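Local coordinates for protein PlaB phospholipase (Legionella pneumophila, PDB 6ZTI) that probably cleaves phospholipids as an alpha/beta hydrolase virulence factor and binds NAD(H), which mediates the tetramerization that controls its activity, at residues R107-M110 with D111-K115; D311-T314 with K315-K319; I404-P407 with K408-G411; R416-A419 with Y420-S424. All coordinates share one frame; numbering follows the deposited sequence.

Interaction 1 (R107-M110 with D111-K115); sequences RKWM and DLYFK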
# COMPACT_ATOMS: atom_id res chain seq x y z
N ARG B 107 -20.28 -1.09 -27.43
CA ARG B 107 -19.70 -2.38 -27.79
C ARG B 107 -19.86 -3.41 -26.67
O ARG B 107 -20.00 -4.60 -26.94
CB ARG B 107 -18.22 -2.23 -28.15
CG ARG B 107 -17.96 -1.44 -29.45
CD ARG B 107 -16.61 -1.76 -30.00
NE ARG B 107 -15.52 -1.37 -29.11
CZ ARG B 107 -14.65 -2.20 -28.55
NH1 ARG B 107 -14.70 -3.52 -28.74
NH2 ARG B 107 -13.70 -1.69 -27.77
N LYS B 108 -19.78 -2.97 -25.41
CA LYS B 108 -20.06 -3.85 -24.29
C LYS B 108 -21.53 -4.25 -24.25
O LYS B 108 -21.86 -5.41 -23.96
CB LYS B 108 -19.66 -3.15 -22.99
CG LYS B 108 -19.94 -3.93 -21.73
CD LYS B 108 -19.14 -5.21 -21.62
CE LYS B 108 -19.41 -5.91 -20.28
NZ LYS B 108 -18.79 -7.23 -20.19
N TRP B 109 -22.42 -3.30 -24.55
CA TRP B 109 -23.84 -3.62 -24.64
C TRP B 109 -24.11 -4.67 -25.72
O TRP B 109 -24.81 -5.67 -25.47
CB TRP B 109 -24.64 -2.35 -24.92
CG TRP B 109 -26.05 -2.63 -25.34
CD1 TRP B 109 -27.09 -2.98 -24.53
CD2 TRP B 109 -26.57 -2.60 -26.67
NE1 TRP B 109 -28.23 -3.17 -25.27
CE2 TRP B 109 -27.94 -2.95 -26.59
CE3 TRP B 109 -26.02 -2.33 -27.92
CZ2 TRP B 109 -28.75 -3.02 -27.71
CZ3 TRP B 109 -26.83 -2.39 -29.03
CH2 TRP B 109 -28.18 -2.73 -28.93
N MET B 110 -23.55 -4.47 -26.92
CA MET B 110 -23.64 -5.49 -27.96
C MET B 110 -23.13 -6.84 -27.45
O MET B 110 -23.74 -7.88 -27.71
CB MET B 110 -22.83 -5.07 -29.19
CG MET B 110 -23.41 -3.88 -29.95
SD MET B 110 -22.31 -3.19 -31.20
CE MET B 110 -22.19 -4.61 -32.30
N ASP B 111 -22.04 -6.83 -26.68
CA ASP B 111 -21.45 -8.08 -26.23
C ASP B 111 -22.33 -8.73 -25.17
O ASP B 111 -22.50 -9.96 -25.16
CB ASP B 111 -20.03 -7.82 -25.70
CG ASP B 111 -19.18 -9.08 -25.64
OD1 ASP B 111 -18.85 -9.65 -26.69
OD2 ASP B 111 -18.79 -9.48 -24.52
N LEU B 112 -22.93 -7.93 -24.29
CA LEU B 112 -23.74 -8.50 -23.21
C LEU B 112 -25.03 -9.12 -23.74
O LEU B 112 -25.49 -10.14 -23.22
CB LEU B 112 -24.06 -7.43 -22.17
CG LEU B 112 -22.95 -7.05 -21.18
CD1 LEU B 112 -23.36 -5.82 -20.41
CD2 LEU B 112 -22.63 -8.20 -20.20
N TYR B 113 -25.63 -8.51 -24.77
CA TYR B 113 -26.98 -8.88 -25.20
C TYR B 113 -27.05 -9.55 -26.56
O TYR B 113 -28.07 -10.19 -26.84
CB TYR B 113 -27.88 -7.63 -25.21
CG TYR B 113 -28.13 -7.08 -23.83
CD1 TYR B 113 -29.14 -7.60 -23.03
CD2 TYR B 113 -27.35 -6.05 -23.32
CE1 TYR B 113 -29.36 -7.11 -21.75
CE2 TYR B 113 -27.56 -5.55 -22.05
CZ TYR B 113 -28.57 -6.09 -21.27
OH TYR B 113 -28.77 -5.60 -19.99
N PHE B 114 -26.01 -9.47 -27.41
CA PHE B 114 -26.18 -9.96 -28.77
C PHE B 114 -24.96 -10.65 -29.35
O PHE B 114 -24.92 -10.90 -30.56
CB PHE B 114 -26.59 -8.80 -29.68
CG PHE B 114 -27.97 -8.27 -29.39
CD1 PHE B 114 -29.08 -8.96 -29.82
CD2 PHE B 114 -28.15 -7.12 -28.65
CE1 PHE B 114 -30.35 -8.50 -29.54
CE2 PHE B 114 -29.41 -6.66 -28.36
CZ PHE B 114 -30.51 -7.35 -28.81
N LYS B 115 -23.99 -11.04 -28.51
CA LYS B 115 -22.70 -11.48 -29.00
C LYS B 115 -22.85 -12.55 -30.08
O LYS B 115 -22.38 -12.39 -31.21
CB LYS B 115 -21.84 -12.01 -27.86
CG LYS B 115 -20.51 -12.58 -28.33
CD LYS B 115 -19.56 -12.89 -27.17
CE LYS B 115 -18.39 -13.78 -27.62
NZ LYS B 115 -17.62 -13.19 -28.74
O HOH W 1 -20.08 -8.98 -22.11

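Interaction 2 (D311-T314 with K315-K319); sequences DNIT and KETQK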
# COMPACT_ATOMS: atom_id res chain seq x y z
N ASP B 311 -10.01 5.46 -45.91
CA ASP B 311 -8.59 5.17 -45.90
C ASP B 311 -7.81 6.22 -46.70
O ASP B 311 -6.72 6.63 -46.29
CB ASP B 311 -8.32 3.77 -46.45
CG ASP B 311 -6.85 3.39 -46.36
OD1 ASP B 311 -6.32 3.35 -45.23
OD2 ASP B 311 -6.21 3.17 -47.41
N ASN B 312 -8.35 6.64 -47.84
CA ASN B 312 -7.73 7.72 -48.59
C ASN B 312 -7.68 9.01 -47.78
O ASN B 312 -6.68 9.74 -47.82
CB ASN B 312 -8.48 7.96 -49.90
CG ASN B 312 -8.23 6.87 -50.92
OD1 ASN B 312 -7.29 6.09 -50.80
ND2 ASN B 312 -9.08 6.82 -51.94
N ILE B 313 -8.76 9.33 -47.07
CA ILE B 313 -8.78 10.53 -46.23
C ILE B 313 -7.73 10.42 -45.13
O ILE B 313 -7.05 11.39 -44.79
CB ILE B 313 -10.18 10.76 -45.63
CG1 ILE B 313 -11.24 10.95 -46.73
CG2 ILE B 313 -10.19 11.95 -44.69
CD1 ILE B 313 -10.94 12.06 -47.72
N THR B 314 -7.61 9.24 -44.52
CA THR B 314 -6.57 9.04 -43.51
C THR B 314 -5.19 9.32 -44.08
O THR B 314 -4.38 10.03 -43.46
CB THR B 314 -6.66 7.60 -42.99
OG1 THR B 314 -7.90 7.43 -42.29
CG2 THR B 314 -5.52 7.29 -42.03
N LYS B 315 -4.88 8.77 -45.26
CA LYS B 315 -3.57 8.99 -45.86
C LYS B 315 -3.33 10.46 -46.13
O LYS B 315 -2.22 10.96 -45.92
CB LYS B 315 -3.46 8.18 -47.16
CG LYS B 315 -3.15 6.72 -46.91
CD LYS B 315 -3.61 5.84 -48.06
CE LYS B 315 -3.00 4.45 -47.96
NZ LYS B 315 -3.17 3.87 -46.59
N GLU B 316 -4.35 11.17 -46.60
CA GLU B 316 -4.21 12.58 -46.92
C GLU B 316 -4.05 13.42 -45.65
O GLU B 316 -3.20 14.32 -45.60
CB GLU B 316 -5.43 13.05 -47.72
CG GLU B 316 -5.47 14.53 -48.03
CD GLU B 316 -6.82 14.97 -48.59
OE1 GLU B 316 -7.87 14.48 -48.11
OE2 GLU B 316 -6.83 15.81 -49.51
N THR B 317 -4.86 13.15 -44.63
CA THR B 317 -4.76 13.88 -43.38
C THR B 317 -3.37 13.77 -42.79
O THR B 317 -2.78 14.76 -42.35
CB THR B 317 -5.79 13.36 -42.38
OG1 THR B 317 -7.11 13.60 -42.88
CG2 THR B 317 -5.61 14.03 -41.01
N GLN B 318 -2.83 12.55 -42.74
CA GLN B 318 -1.60 12.35 -42.00
C GLN B 318 -0.40 12.91 -42.74
O GLN B 318 0.56 13.37 -42.10
CB GLN B 318 -1.45 10.87 -41.66
CG GLN B 318 -2.52 10.41 -40.67
CD GLN B 318 -2.31 9.01 -40.10
OE1 GLN B 318 -2.12 8.04 -40.84
NE2 GLN B 318 -2.38 8.91 -38.78
N LYS B 319 -0.43 12.95 -44.07
CA LYS B 319 0.63 13.65 -44.79
C LYS B 319 0.54 15.16 -44.56
O LYS B 319 1.56 15.81 -44.27
CB LYS B 319 0.55 13.33 -46.29
CG LYS B 319 0.85 11.88 -46.60
CD LYS B 319 2.34 11.63 -46.70
CE LYS B 319 2.63 10.23 -47.25
NZ LYS B 319 1.96 9.99 -48.57

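Interaction 3 (I404-P407 with K408-G411); sequences INTP and KMQG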
# COMPACT_ATOMS: atom_id res chain seq x y z
N ILE B 404 14.34 -0.15 -39.80
CA ILE B 404 14.47 -1.60 -39.81
C ILE B 404 14.51 -2.14 -41.24
O ILE B 404 15.24 -3.09 -41.54
CB ILE B 404 13.33 -2.21 -38.97
CG1 ILE B 404 13.62 -1.98 -37.49
CG2 ILE B 404 13.13 -3.69 -39.27
CD1 ILE B 404 12.47 -2.36 -36.56
N ASN B 405 13.76 -1.53 -42.15
CA ASN B 405 13.68 -2.04 -43.53
C ASN B 405 14.77 -1.37 -44.36
O ASN B 405 14.52 -0.60 -45.29
CB ASN B 405 12.29 -1.81 -44.11
CG ASN B 405 11.25 -2.79 -43.57
OD1 ASN B 405 11.58 -3.85 -43.05
ND2 ASN B 405 9.98 -2.42 -43.69
N THR B 406 16.01 -1.70 -44.01
CA THR B 406 17.21 -1.28 -44.72
C THR B 406 18.05 -2.52 -44.97
O THR B 406 17.88 -3.54 -44.29
CB THR B 406 18.04 -0.26 -43.94
OG1 THR B 406 18.71 -0.90 -42.84
CG2 THR B 406 17.17 0.88 -43.42
N PRO B 407 18.96 -2.47 -45.94
CA PRO B 407 19.83 -3.64 -46.17
C PRO B 407 20.53 -4.11 -44.91
O PRO B 407 20.59 -5.32 -44.67
CB PRO B 407 20.82 -3.13 -47.23
CG PRO B 407 20.09 -2.06 -47.94
CD PRO B 407 19.21 -1.40 -46.92
N LYS B 408 21.07 -3.20 -44.10
CA LYS B 408 21.86 -3.63 -42.95
C LYS B 408 20.97 -4.17 -41.84
O LYS B 408 21.39 -5.06 -41.09
CB LYS B 408 22.71 -2.47 -42.44
CG LYS B 408 23.91 -2.13 -43.32
CD LYS B 408 24.51 -0.77 -42.93
CE LYS B 408 25.73 -0.41 -43.75
NZ LYS B 408 25.79 1.06 -44.03
N MET B 409 19.74 -3.70 -41.74
CA MET B 409 18.88 -4.13 -40.64
C MET B 409 17.98 -5.31 -41.02
O MET B 409 17.37 -5.91 -40.12
CB MET B 409 18.06 -2.93 -40.17
CG MET B 409 18.93 -1.86 -39.52
SD MET B 409 19.28 -2.27 -37.80
CE MET B 409 17.66 -1.92 -37.07
N GLN B 410 17.91 -5.66 -42.30
CA GLN B 410 17.30 -6.87 -42.84
C GLN B 410 15.80 -6.95 -42.57
O GLN B 410 15.18 -7.98 -42.86
CB GLN B 410 17.98 -8.13 -42.30
CG GLN B 410 19.50 -8.15 -42.52
CD GLN B 410 20.10 -9.51 -42.20
OE1 GLN B 410 19.39 -10.49 -41.96
NE2 GLN B 410 21.43 -9.59 -42.21
N GLY B 411 15.20 -5.91 -42.04
CA GLY B 411 13.79 -5.96 -41.73
C GLY B 411 13.46 -6.63 -40.42
O GLY B 411 12.28 -6.82 -40.12

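Interaction 4 (R416-A419 with Y420-S424); sequences RVKA and YPESS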
# COMPACT_ATOMS: atom_id res chain seq x y z
N ARG B 416 12.12 -10.11 -26.77
CA ARG B 416 12.76 -10.99 -25.80
C ARG B 416 12.15 -10.69 -24.44
O ARG B 416 12.04 -9.53 -24.04
CB ARG B 416 14.28 -10.81 -25.79
CG ARG B 416 14.94 -11.48 -24.62
CD ARG B 416 16.48 -11.46 -24.71
NE ARG B 416 17.01 -12.62 -25.44
CZ ARG B 416 18.22 -13.15 -25.27
NH1 ARG B 416 19.06 -12.64 -24.37
NH2 ARG B 416 18.59 -14.22 -25.98
N VAL B 417 11.71 -11.74 -23.75
CA VAL B 417 11.09 -11.63 -22.44
C VAL B 417 11.92 -12.44 -21.47
O VAL B 417 12.13 -13.65 -21.66
CB VAL B 417 9.64 -12.14 -22.44
CG1 VAL B 417 9.09 -12.07 -21.02
CG2 VAL B 417 8.80 -11.32 -23.37
N LYS B 418 12.40 -11.78 -20.43
CA LYS B 418 13.13 -12.41 -19.33
C LYS B 418 12.25 -12.28 -18.09
O LYS B 418 12.08 -11.18 -17.56
CB LYS B 418 14.48 -11.72 -19.14
CG LYS B 418 15.41 -12.34 -18.11
CD LYS B 418 16.68 -11.50 -17.98
CE LYS B 418 17.58 -11.99 -16.86
NZ LYS B 418 18.35 -10.89 -16.22
N ALA B 419 11.68 -13.40 -17.64
CA ALA B 419 10.86 -13.40 -16.43
C ALA B 419 11.71 -13.91 -15.28
O ALA B 419 12.70 -14.63 -15.48
CB ALA B 419 9.61 -14.26 -16.61
N TYR B 420 11.35 -13.51 -14.06
CA TYR B 420 12.10 -13.88 -12.88
C TYR B 420 11.21 -14.64 -11.91
O TYR B 420 10.00 -14.41 -11.87
CB TYR B 420 12.69 -12.65 -12.17
CG TYR B 420 13.56 -11.83 -13.07
CD1 TYR B 420 14.92 -12.07 -13.17
CD2 TYR B 420 13.02 -10.83 -13.86
CE1 TYR B 420 15.71 -11.34 -14.02
CE2 TYR B 420 13.79 -10.10 -14.71
CZ TYR B 420 15.13 -10.35 -14.79
OH TYR B 420 15.88 -9.60 -15.65
N PRO B 421 11.78 -15.59 -11.14
CA PRO B 421 13.19 -16.01 -11.16
C PRO B 421 13.55 -16.73 -12.46
O PRO B 421 12.65 -17.28 -13.11
CB PRO B 421 13.30 -16.96 -9.97
CG PRO B 421 11.94 -17.48 -9.78
CD PRO B 421 10.98 -16.40 -10.19
N GLU B 422 14.83 -16.71 -12.84
CA GLU B 422 15.26 -17.18 -14.15
C GLU B 422 16.07 -18.46 -14.12
O GLU B 422 16.47 -18.95 -15.18
CB GLU B 422 16.06 -16.09 -14.87
CG GLU B 422 17.25 -15.58 -14.07
CD GLU B 422 18.17 -14.70 -14.88
OE1 GLU B 422 17.98 -14.63 -16.12
OE2 GLU B 422 19.09 -14.09 -14.29
N SER B 423 16.33 -19.04 -12.95
CA SER B 423 17.10 -20.28 -12.91
C SER B 423 16.78 -21.04 -11.64
O SER B 423 16.27 -20.48 -10.66
CB SER B 423 18.60 -20.01 -13.00
OG SER B 423 19.10 -19.53 -11.75
N SER B 424 17.11 -22.34 -11.66
CA SER B 424 16.97 -23.18 -10.48
C SER B 424 17.75 -22.62 -9.30
O SER B 424 17.31 -22.74 -8.15
CB SER B 424 17.43 -24.60 -10.78
OG SER B 424 16.50 -25.28 -11.61

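Interaction 1 (R107-M110 with D111-K115)
D111 and K108, three residues apart on helix 102-114, meet through a water: K108 NZ donates to it at 2.9 Å, and the water donates to D111 OD2 at 2.8 Å. K108 NZ and D111 OD2 themselves stay 4.9 Å apart, so the opposite charges are coupled through solvent. The other carboxylate oxygen, D111 OD1, is held by Y183 and S179. At L112 the contact turns apolar. The lysine chain bends at its second torsion (chi2 65°), which lays K108 CE 3.8 Å from L112 CG, while the backbone N of L112 bonds K108 O. Y113 meets the five-membered ring of the W109 indole obliquely: Y113 CD2 lies 3.3 Å from W109 CD1, with the planes 41° apart. The same carbon, Y113 CD2, also has W109 O beside it, in the plane of the tyrosine ring. F114 takes the six-membered end of the indole, its edge turned toward the indole face in an offset edge-to-face pair with centroids 5.6 Å apart. W109, Y113 and F114 thus form an aromatic cluster, one indole serving two rings from consecutive positions. By K115 the contact has faded, and the K115 ammonium bonds S179. Around this turn, helix 102-114 is the crossover of the beta-alpha-beta unit between strands 93-99 and 123-129. M110 and R107 rest on L126 of strand 123-129, W109 NE1 bonds D77 of helix 69-89, and helix 171-180 covers the side of M110 and D111.

Interaction 2 (D311-T314 with K315-K319)
T317, on the buried side of the helix, turns its hydroxyl back to the carbonyl of I313, one turn earlier, with T317 OG1 also 3.9 Å from I313 CG2. The backbone N of T317 reaches I313 O at 2.8 Å, a nearly straight bond of 168°. T317 OG1 lies 2.9 Å from the same I313 O, placed there by a first torsion of -64° that sets the hydroxyl beside its own backbone N, and it is also within bonding reach of V260 O of strand 257-261. Next to it, T314 and Q318 run side by side in the same direction, with T314 CG2 3.7 Å from Q318 OE1. The amide continues past the methyl to N450 and Q198, which take its NE2, while T314 OG1 bonds V260 N. These threonines therefore tie helix 300-320 to the backbone of strand 257-261, the outermost strand at one end of the six-stranded parallel sheet of the alpha/beta hydrolase domain. Four successive i to i+4 backbone bonds keep the helix regular throughout, K315 N to D311 O among them. The outward side is looser. D311 and K315 form a salt bridge one turn apart, K315 NZ standing 3.2 Å from D311 OD2 and 3.5 Å from D311 OD1; both bonds are weak, and the ammonium reaches them because the lysine chain kinks at its last torsion (chi4 49°). E316 is extended and exposed, lying alongside I313 with its OE1 3.9 Å from I313 CD1.

Interaction 3 (I404-P407 with K408-G411)
I404 O accepts the backbone N of G411 at 2.9 Å, closing a loop that begins with an inverse gamma turn centred on N405 and leads from helix 397-404 into strand 412-419. Inside it, T406 O takes Q410 N at 2.9 Å and a weaker bond from M409 N. The T406 hydroxyl supplies a further acceptor: at a first torsion of 73° OG1 sits between its own N and carbonyl carbon, 3.2 Å from M409 N, and the two side chains run alongside each other. M409 then doubles back through bends at its second and third torsions, bringing CE against I404 CG1. G411 adopts backbone angles (phi 82°) at which a beta carbon would jam against the preceding carbonyl. N405 ND2 is held by E401 and the carbonyl of L440. The loop borders the ligand region, with I404 touching P374, a pocket residue, and M409 packing on V330 of a third subunit. I404 CG2 presses to 3.2 Å from G411 C, while N405 OD1 approaches G411 CA at 3.3 Å.

Interaction 4 (R416-A419 with Y420-S424)
K418 meets two side chains of the following loop, Y420 and E422, as strand 412-419 runs out. The strand belongs to the mixed beta sheet, paired antiparallel with 358-364 on one edge and 429-439 on the other, and K418 continues the pairing through a backbone bond to D359. Its chain leaves with CG anti to the backbone N (chi1 -174°) and runs extended as far as CE, crossing the tyrosine obliquely: K418 CD lies 3.1 Å from Y420 OH, and NZ donates to that oxygen at 2.8 Å. The phenol also bonds D359 OD2, a carboxylate of a residue that binds NAD, so its oxygen joins the lysine to the acid. E422 comes across the lysine end, K418 NZ standing 3.8 Å from E422 OE1, a long salt bridge. The lysine is modelled in two conformers, so its fine geometry should be read with care. A419 follows; its methyl packs on Y431 and L459 in the sheet, while its carbonyl O sits over one face of the Y420 ring, 3.8 Å from Y420 CG. Beyond the tyrosine, a cis peptide precedes P421, which packs on T66 of the second subunit. Chemically, the ammonium would probably offset part of the negative charge of E422 and D359, and the Y420 hydroxyl is probably restrained beside the NAD site by D359 and, in this lysine conformer, K418.

The four contacts follow one another along the chain and none touches another. Interactions 1 and 2 belong to the hydrolase domain, on helices 102-114 and 300-320, with centres 31 Å apart; interaction 1 lies away from the dinucleotide sites, and so does interaction 2. Interactions 3 and 4 lie at the two ends of strand 412-419, their nearest atoms about 12 Å apart. Each has a side chain about 8 Å from a bound thio-NAD, M409 and Y420 respectively, and the side chain of I404 lies about 5 Å from that of L373, an NAD-binding residue. Interactions 1 and 3 lie on opposite sides of the chain's centre, 44 Å between centres. Interactions 1, 3 and 4 also touch other subunits of the tetramer.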